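Local coordinates for beta-xylosidase (Uncultured organism, PDB 4MLG), which probably hydrolyses xylooligosaccharides to release xylose, as a beta-xylosidase of glycosyl hydrolase family 43 built on a calcium-containing beta-propeller, at residues T243-Y248 and L265-G270; D87-N92 and G145-Y150; G43-M48 and K297-S302. All blocks are in the same frame, centred on the assembly; numbering follows the deposited sequence.

Interaction 1 of 3, residues T243-Y248 and L265-G270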
# COMPACT_ATOMS: atom_id res chain seq x y z
N THR A 243 -22.47 -13.68 12.26
CA THR A 243 -23.17 -14.56 13.19
C THR A 243 -23.07 -14.01 14.61
O THR A 243 -23.61 -14.59 15.55
CB THR A 243 -22.66 -16.01 13.12
OG1 THR A 243 -21.23 -16.02 13.19
CG2 THR A 243 -23.11 -16.67 11.83
N HIS A 244 -22.36 -12.89 14.74
CA HIS A 244 -22.31 -12.12 15.99
C HIS A 244 -21.81 -12.92 17.19
O HIS A 244 -22.30 -12.75 18.31
CB HIS A 244 -23.70 -11.53 16.30
CG HIS A 244 -24.37 -10.91 15.11
ND1 HIS A 244 -24.99 -11.66 14.13
CD2 HIS A 244 -24.53 -9.62 14.74
CE1 HIS A 244 -25.50 -10.86 13.21
NE2 HIS A 244 -25.23 -9.61 13.56
N LEU A 245 -20.82 -13.78 16.97
CA LEU A 245 -20.28 -14.61 18.04
C LEU A 245 -18.83 -14.26 18.37
O LEU A 245 -18.08 -13.83 17.50
CB LEU A 245 -20.35 -16.09 17.66
CG LEU A 245 -21.70 -16.66 17.23
CD1 LEU A 245 -21.51 -18.06 16.67
CD2 LEU A 245 -22.67 -16.68 18.39
N ILE A 246 -18.46 -14.46 19.63
CA ILE A 246 -17.05 -14.44 20.01
C ILE A 246 -16.64 -15.86 20.37
O ILE A 246 -16.93 -16.35 21.46
CB ILE A 246 -16.79 -13.50 21.21
CG1 ILE A 246 -17.09 -12.05 20.82
CG2 ILE A 246 -15.34 -13.61 21.68
CD1 ILE A 246 -16.11 -11.47 19.81
N CYS A 247 -15.98 -16.53 19.43
CA CYS A 247 -15.56 -17.91 19.63
C CYS A 247 -14.13 -17.97 20.13
O CYS A 247 -13.48 -16.94 20.30
CB CYS A 247 -15.70 -18.71 18.33
SG CYS A 247 -17.40 -18.84 17.71
N TYR A 248 -13.63 -19.18 20.38
CA TYR A 248 -12.25 -19.35 20.81
C TYR A 248 -11.70 -20.72 20.43
O TYR A 248 -12.44 -21.69 20.31
CB TYR A 248 -12.11 -19.12 22.31
CG TYR A 248 -12.55 -20.28 23.17
CD1 TYR A 248 -11.62 -21.12 23.77
CD2 TYR A 248 -13.90 -20.53 23.39
CE1 TYR A 248 -12.02 -22.18 24.56
CE2 TYR A 248 -14.31 -21.59 24.18
CZ TYR A 248 -13.37 -22.41 24.76
OH TYR A 248 -13.77 -23.47 25.54
N LEU A 265 -19.00 -15.62 23.76
CA LEU A 265 -20.06 -14.62 23.84
C LEU A 265 -21.14 -14.81 22.77
O LEU A 265 -20.84 -14.83 21.58
CB LEU A 265 -19.47 -13.22 23.74
CG LEU A 265 -20.42 -12.05 24.03
CD1 LEU A 265 -20.87 -12.10 25.48
CD2 LEU A 265 -19.76 -10.72 23.71
N THR A 266 -22.38 -14.95 23.22
CA THR A 266 -23.54 -15.01 22.33
C THR A 266 -23.80 -13.61 21.76
O THR A 266 -23.27 -12.63 22.29
CB THR A 266 -24.78 -15.52 23.09
OG1 THR A 266 -25.06 -14.65 24.19
CG2 THR A 266 -24.54 -16.93 23.61
N PRO A 267 -24.60 -13.50 20.68
CA PRO A 267 -24.88 -12.20 20.06
C PRO A 267 -25.29 -11.10 21.04
O PRO A 267 -26.02 -11.36 22.00
CB PRO A 267 -26.04 -12.52 19.12
CG PRO A 267 -25.77 -13.90 18.68
CD PRO A 267 -25.18 -14.61 19.88
N VAL A 268 -24.82 -9.89 20.79
CA VAL A 268 -25.13 -8.74 21.63
C VAL A 268 -25.93 -7.70 20.86
O VAL A 268 -26.10 -7.82 19.64
CB VAL A 268 -23.85 -8.07 22.17
CG1 VAL A 268 -23.03 -9.05 22.98
CG2 VAL A 268 -23.03 -7.51 21.01
N VAL A 269 -26.42 -6.68 21.56
CA VAL A 269 -27.12 -5.59 20.90
C VAL A 269 -26.15 -4.82 20.02
O VAL A 269 -25.20 -4.21 20.50
CB VAL A 269 -27.77 -4.63 21.92
CG1 VAL A 269 -28.29 -3.39 21.21
CG2 VAL A 269 -28.89 -5.33 22.66
N GLY A 270 -26.39 -4.86 18.71
CA GLY A 270 -25.48 -4.28 17.75
C GLY A 270 -24.92 -5.36 16.84
O GLY A 270 -24.82 -6.52 17.24
O HOH W 1 -21.19 -11.75 20.42
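Ile-246 and Leu-265 face each other as an antiparallel hydrogen-bonded pair at one end of the hairpin formed by strands 246-251 and 258-265, the last two strands of a four-stranded propeller blade. Two backbone bonds close the pair: Ile-246 N reaches Leu-265 O at 3.1 Å, nearly straight at 171°, and Leu-265 N reaches Ile-246 O at 3.2 Å. This is the tightly packed part. The two side chains leave the same face of the sheet and run side by side, Ile-246 CB lying 3.7 Å from Leu-265 CB. Beyond them Ile-246 continues onto Thr-273 and His-275, and Leu-265 meets His-288 on strand 283-290 of the next blade.

Past this pair the chains lose strand pairing, and the contact becomes looser and partly exposed. Pro-267 packs against both His-244 and Leu-245. The CG of Leu-245 stands anti to the carbonyl carbon (chi1 -54°), a setting that brings CD2 alongside Pro-267 CD at 3.6 Å. His-244 meets the proline CB against CB, while its imidazole turns on to meet Trp-271 edge-to-face. Where direct backbone bonding stops, a water lies within hydrogen-bonding distance of His-244 O (2.6 Å) and Thr-266 O (2.9 Å), with more acceptors around it than it has protons. Beside it, Pro-267 CA makes a CA-H...O contact of 3.2 Å with His-244 O.

Interaction 2 of 3, residues D87-N92 and G145-Y150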
# COMPACT_ATOMS: atom_id res chain seq x y z
N ASP A 87 -4.05 -2.00 19.53
CA ASP A 87 -3.55 -2.79 20.66
C ASP A 87 -2.19 -2.27 21.11
O ASP A 87 -1.47 -1.64 20.33
CB ASP A 87 -3.47 -4.28 20.29
CG ASP A 87 -3.22 -5.17 21.50
OD1 ASP A 87 -3.37 -4.68 22.64
OD2 ASP A 87 -2.90 -6.36 21.31
N VAL A 88 -1.85 -2.52 22.37
CA VAL A 88 -0.63 -1.97 22.96
C VAL A 88 0.24 -3.07 23.57
O VAL A 88 -0.27 -4.03 24.15
CB VAL A 88 -0.96 -0.91 24.04
CG1 VAL A 88 0.30 -0.36 24.68
CG2 VAL A 88 -1.79 0.21 23.43
N ALA A 89 1.56 -2.94 23.44
CA ALA A 89 2.50 -3.88 24.04
C ALA A 89 3.64 -3.15 24.75
O ALA A 89 4.07 -2.09 24.30
CB ALA A 89 3.05 -4.82 23.00
N PHE A 90 4.12 -3.73 25.84
CA PHE A 90 5.22 -3.14 26.59
C PHE A 90 6.52 -3.90 26.36
O PHE A 90 6.62 -5.09 26.64
CB PHE A 90 4.89 -3.11 28.09
CG PHE A 90 6.00 -2.57 28.94
CD1 PHE A 90 6.32 -1.22 28.91
CD2 PHE A 90 6.73 -3.41 29.77
CE1 PHE A 90 7.34 -0.72 29.70
CE2 PHE A 90 7.76 -2.91 30.55
CZ PHE A 90 8.06 -1.56 30.52
N ARG A 91 7.52 -3.20 25.83
CA ARG A 91 8.83 -3.79 25.58
C ARG A 91 9.92 -2.72 25.58
O ARG A 91 9.68 -1.59 25.14
CB ARG A 91 8.83 -4.56 24.26
CG ARG A 91 10.09 -5.39 24.01
CD ARG A 91 9.99 -6.17 22.71
NE ARG A 91 11.07 -7.14 22.56
CZ ARG A 91 11.15 -8.02 21.57
NH1 ARG A 91 10.21 -8.06 20.63
NH2 ARG A 91 12.17 -8.87 21.51
N ASN A 92 11.10 -3.08 26.08
CA ASN A 92 12.25 -2.18 26.11
C ASN A 92 11.99 -0.92 26.93
O ASN A 92 12.56 0.14 26.65
CB ASN A 92 12.69 -1.81 24.69
CG ASN A 92 12.90 -3.02 23.81
OD1 ASN A 92 13.50 -4.02 24.23
ND2 ASN A 92 12.41 -2.95 22.58
N GLY A 145 9.84 -14.97 24.83
CA GLY A 145 10.56 -13.71 24.88
C GLY A 145 10.25 -12.82 23.69
O GLY A 145 10.55 -11.62 23.71
N GLU A 146 9.63 -13.39 22.66
CA GLU A 146 9.30 -12.64 21.46
C GLU A 146 7.90 -12.04 21.54
O GLU A 146 7.10 -12.41 22.40
CB GLU A 146 9.40 -13.54 20.22
CG GLU A 146 10.75 -14.22 20.05
CD GLU A 146 11.87 -13.26 19.68
OE1 GLU A 146 11.57 -12.13 19.25
OE2 GLU A 146 13.05 -13.65 19.81
N TYR A 147 7.61 -11.10 20.65
CA TYR A 147 6.29 -10.48 20.58
C TYR A 147 5.65 -10.76 19.22
O TYR A 147 6.25 -10.50 18.18
CB TYR A 147 6.40 -8.97 20.81
CG TYR A 147 6.62 -8.57 22.25
CD1 TYR A 147 5.67 -7.82 22.94
CD2 TYR A 147 7.78 -8.93 22.92
CE1 TYR A 147 5.87 -7.45 24.26
CE2 TYR A 147 7.99 -8.57 24.24
CZ TYR A 147 7.03 -7.83 24.91
OH TYR A 147 7.24 -7.47 26.22
N TYR A 148 4.43 -11.29 19.25
CA TYR A 148 3.74 -11.69 18.02
C TYR A 148 2.52 -10.81 17.74
O TYR A 148 1.79 -10.43 18.66
CB TYR A 148 3.33 -13.16 18.09
CG TYR A 148 4.49 -14.12 18.27
CD1 TYR A 148 5.11 -14.70 17.17
CD2 TYR A 148 4.97 -14.44 19.53
CE1 TYR A 148 6.17 -15.58 17.32
CE2 TYR A 148 6.04 -15.31 19.69
CZ TYR A 148 6.63 -15.88 18.59
OH TYR A 148 7.68 -16.75 18.75
N MET A 149 2.30 -10.50 16.47
CA MET A 149 1.11 -9.75 16.05
C MET A 149 0.11 -10.67 15.35
O MET A 149 0.47 -11.41 14.44
CB MET A 149 1.48 -8.59 15.12
CG MET A 149 0.26 -7.94 14.47
SD MET A 149 0.63 -6.71 13.20
CE MET A 149 1.26 -5.36 14.20
N TYR A 150 -1.14 -10.60 15.79
CA TYR A 150 -2.22 -11.32 15.12
C TYR A 150 -3.18 -10.30 14.52
O TYR A 150 -3.74 -9.48 15.24
CB TYR A 150 -2.95 -12.23 16.11
CG TYR A 150 -2.05 -13.26 16.75
CD1 TYR A 150 -1.89 -14.52 16.20
CD2 TYR A 150 -1.35 -12.97 17.92
CE1 TYR A 150 -1.07 -15.46 16.78
CE2 TYR A 150 -0.53 -13.90 18.51
CZ TYR A 150 -0.39 -15.15 17.94
OH TYR A 150 0.44 -16.08 18.53
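The Tyr-147 ring carries Arg-91 over one face and Ala-89 at its edge. Arg-91 CD sits 3.9 Å from the ring centroid, 29° off the normal, in a CH-pi contact, whereas Ala-89 CB approaches CD1 near the plane of the ring at 4.0 Å. The guanidinium of Arg-91 is turned only 18° from the ring and is shifted along it, with Tyr-147 CD2 over one face, 3.5 Å from NH1. Gly-145 O lies over that same face, toward the rim, and Glu-146 OE1 comes to the edge of the group. At 4.0 Å from Arg-91 NH2, this carboxylate oxygen is beyond salt-bridge range, though the opposite charges would probably still attract; it also has a long, weak ion pair with Arg-187.

The contact joins neighbouring blades of the propeller: strand 87-91 ends the first strand of one blade, and strand 147-150 belongs to the next. The axes of these two segments run nearly antiparallel and come no closer than 9.7 Å, too far for sheet pairing, so side chains span the gap. Arg-91 does so fully stretched, its CG anti to the backbone N (chi1 -171°), which lays the aliphatic stem along the tyrosine; the side chain also touches Glu-190 and Met-192 of a loop. Tyr-147 reaches back in the opposite direction, and its OH donates a hydrogen bond to Phe-90 O; the modelled length, 2.5 Å, is doubtfully short.

Interaction 3 of 3, residues G43-M48 and K297-S302. With SO4 (sulfate ion), chain N.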
# COMPACT_ATOMS: atom_id res chain seq x y z
N GLY A 43 -18.29 -0.07 5.37
CA GLY A 43 -18.07 0.37 6.74
C GLY A 43 -17.60 1.81 6.86
O GLY A 43 -16.81 2.13 7.75
N ASP A 44 -18.07 2.67 5.97
CA ASP A 44 -17.72 4.09 6.02
C ASP A 44 -18.27 4.76 7.28
O ASP A 44 -17.70 5.74 7.77
CB ASP A 44 -18.21 4.83 4.78
CG ASP A 44 -17.28 4.65 3.59
OD1 ASP A 44 -16.08 4.40 3.80
OD2 ASP A 44 -17.76 4.77 2.44
N HIS A 45 -19.37 4.23 7.81
CA HIS A 45 -19.97 4.77 9.02
C HIS A 45 -19.09 4.55 10.25
O HIS A 45 -19.23 5.23 11.26
CB HIS A 45 -21.37 4.18 9.25
CG HIS A 45 -21.42 2.69 9.19
ND1 HIS A 45 -21.48 2.00 8.00
CD2 HIS A 45 -21.42 1.76 10.17
CE1 HIS A 45 -21.51 0.70 8.25
NE2 HIS A 45 -21.48 0.53 9.56
N PHE A 46 -18.17 3.59 10.15
CA PHE A 46 -17.15 3.41 11.17
C PHE A 46 -16.02 4.40 10.92
O PHE A 46 -14.93 4.03 10.49
CB PHE A 46 -16.61 1.98 11.16
CG PHE A 46 -17.60 0.95 11.62
CD1 PHE A 46 -17.98 0.88 12.95
CD2 PHE A 46 -18.15 0.05 10.72
CE1 PHE A 46 -18.89 -0.07 13.37
CE2 PHE A 46 -19.06 -0.90 11.14
CZ PHE A 46 -19.43 -0.96 12.47
N ASN A 47 -16.30 5.67 11.20
CA ASN A 47 -15.36 6.74 10.89
C ASN A 47 -14.70 7.30 12.14
O ASN A 47 -14.70 8.51 12.36
CB ASN A 47 -16.08 7.86 10.14
CG ASN A 47 -15.13 8.79 9.40
OD1 ASN A 47 -14.06 8.37 8.96
ND2 ASN A 47 -15.51 10.05 9.27
N MET A 48 -14.13 6.42 12.95
CA MET A 48 -13.41 6.86 14.15
C MET A 48 -12.16 7.63 13.75
O MET A 48 -11.61 7.42 12.68
CB MET A 48 -13.05 5.66 15.03
CG MET A 48 -14.24 4.83 15.47
SD MET A 48 -14.83 3.71 14.20
CE MET A 48 -13.81 2.28 14.54
N LYS A 297 -27.93 1.35 17.69
CA LYS A 297 -27.09 1.92 16.63
C LYS A 297 -25.72 1.25 16.58
O LYS A 297 -24.89 1.43 17.47
CB LYS A 297 -26.95 3.43 16.82
CG LYS A 297 -28.27 4.19 16.77
CD LYS A 297 -28.07 5.69 16.94
CE LYS A 297 -29.41 6.42 16.91
NZ LYS A 297 -29.25 7.88 17.09
N THR A 298 -25.50 0.47 15.52
CA THR A 298 -24.28 -0.32 15.34
C THR A 298 -22.99 0.49 15.47
O THR A 298 -22.05 0.08 16.15
CB THR A 298 -24.29 -1.03 13.97
OG1 THR A 298 -25.40 -1.93 13.91
CG2 THR A 298 -23.00 -1.81 13.76
N TRP A 299 -22.95 1.66 14.82
CA TRP A 299 -21.74 2.47 14.78
C TRP A 299 -21.52 3.26 16.07
O TRP A 299 -20.55 4.01 16.19
CB TRP A 299 -21.77 3.42 13.58
CG TRP A 299 -22.97 4.32 13.55
CD1 TRP A 299 -23.02 5.62 13.96
CD2 TRP A 299 -24.28 3.98 13.09
NE1 TRP A 299 -24.29 6.11 13.78
CE2 TRP A 299 -25.08 5.13 13.25
CE3 TRP A 299 -24.86 2.83 12.56
CZ2 TRP A 299 -26.43 5.15 12.90
CZ3 TRP A 299 -26.19 2.85 12.21
CH2 TRP A 299 -26.97 4.01 12.38
N LEU A 300 -22.42 3.09 17.04
CA LEU A 300 -22.28 3.73 18.34
C LEU A 300 -22.27 2.67 19.44
O LEU A 300 -23.32 2.17 19.84
CB LEU A 300 -23.41 4.73 18.58
CG LEU A 300 -23.53 5.89 17.60
CD1 LEU A 300 -24.69 6.80 17.98
CD2 LEU A 300 -22.23 6.68 17.55
N ARG A 301 -21.08 2.34 19.92
CA ARG A 301 -20.92 1.22 20.85
C ARG A 301 -20.40 1.67 22.21
O ARG A 301 -19.58 2.58 22.30
CB ARG A 301 -19.98 0.18 20.23
CG ARG A 301 -20.47 -0.38 18.91
CD ARG A 301 -19.35 -0.98 18.08
NE ARG A 301 -18.46 0.04 17.53
CZ ARG A 301 -17.44 -0.21 16.72
NH1 ARG A 301 -17.16 -1.46 16.37
NH2 ARG A 301 -16.68 0.78 16.27
N SER A 302 -20.89 1.02 23.26
CA SER A 302 -20.46 1.33 24.62
C SER A 302 -19.76 0.12 25.23
O SER A 302 -20.31 -0.97 25.24
CB SER A 302 -21.66 1.73 25.48
OG SER A 302 -22.39 2.78 24.88
S SO4 N . -13.96 -2.96 13.77
O1 SO4 N . -14.24 -1.77 14.59
O2 SO4 N . -13.82 -4.12 14.64
O3 SO4 N . -15.06 -3.17 12.84
O4 SO4 N . -12.72 -2.75 13.04
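His-45 meets Trp-299 where two loops of the propeller come together, one from the blade containing strands 24-32 and 50-56, the other leading into strand 302-308. A type I turn from Gly-43 to Phe-46 presents the histidine, whose CG is held between the backbone N and the carbonyl carbon (chi1 51°). Trp-299 CB then lies in the plane of the imidazole, 3.8 Å from CD2. The same CD2 also packs over one face of the next residue, Phe-46, offset toward the rim of its ring.

Phe-46, at the centre of an inverse gamma turn, makes the broadest contact. Its CZ touches Thr-298 CG2 at 3.9 Å, and its CE1 stands 3.5 Å above the centre of the Arg-301 guanidinium, the two planes inclined at 49°. Its backbone O accepts hydrogen bonds from Trp-84 NE1 and Gln-82 NE2, on strand 81-91.

Further on, the bent chain of Met-48 brings CE to the edge of the guanidinium, 3.7 Å from NH2. Arg-301 is thus covered on one face and bounded at its edge, while NE forms a salt bridge with Asp-32. A leucine in place of Arg-301 would probably leave Asp-32 without this mate and Phe-46 without the flat group it covers. The Arg-301 side chain lies about 10 Å from the calcium ion, and it also meets a sulfate, probably from the crystallisation liquor, though such ions often mark pockets. Arg-301 NH1 holds the sulfate O1 by a weak bond of 3.4 Å.

How the interactions relate
All three contacts lie 14 to 15 Å from the chain centre but differ in burial. Interaction 1 is partly buried and works within one blade, relying on strand backbone bonds that give way to apolar and water-mediated contacts. Interaction 2, a surface contact on the other side of the centre, ties adjacent blades through side chains. Interaction 3 is partly buried and joins loops from two blades by packing alone, around an arginine whose charge is met outside the two segments. In sequence, 43-48 with 297-302 encloses both other contacts. Interactions 1 and 3 approach within about 5 Å at their nearest atoms without touching; interactions 1 and 2 reach one continuous sheet, because strands 200-205 and 258-265 pair and join two blades.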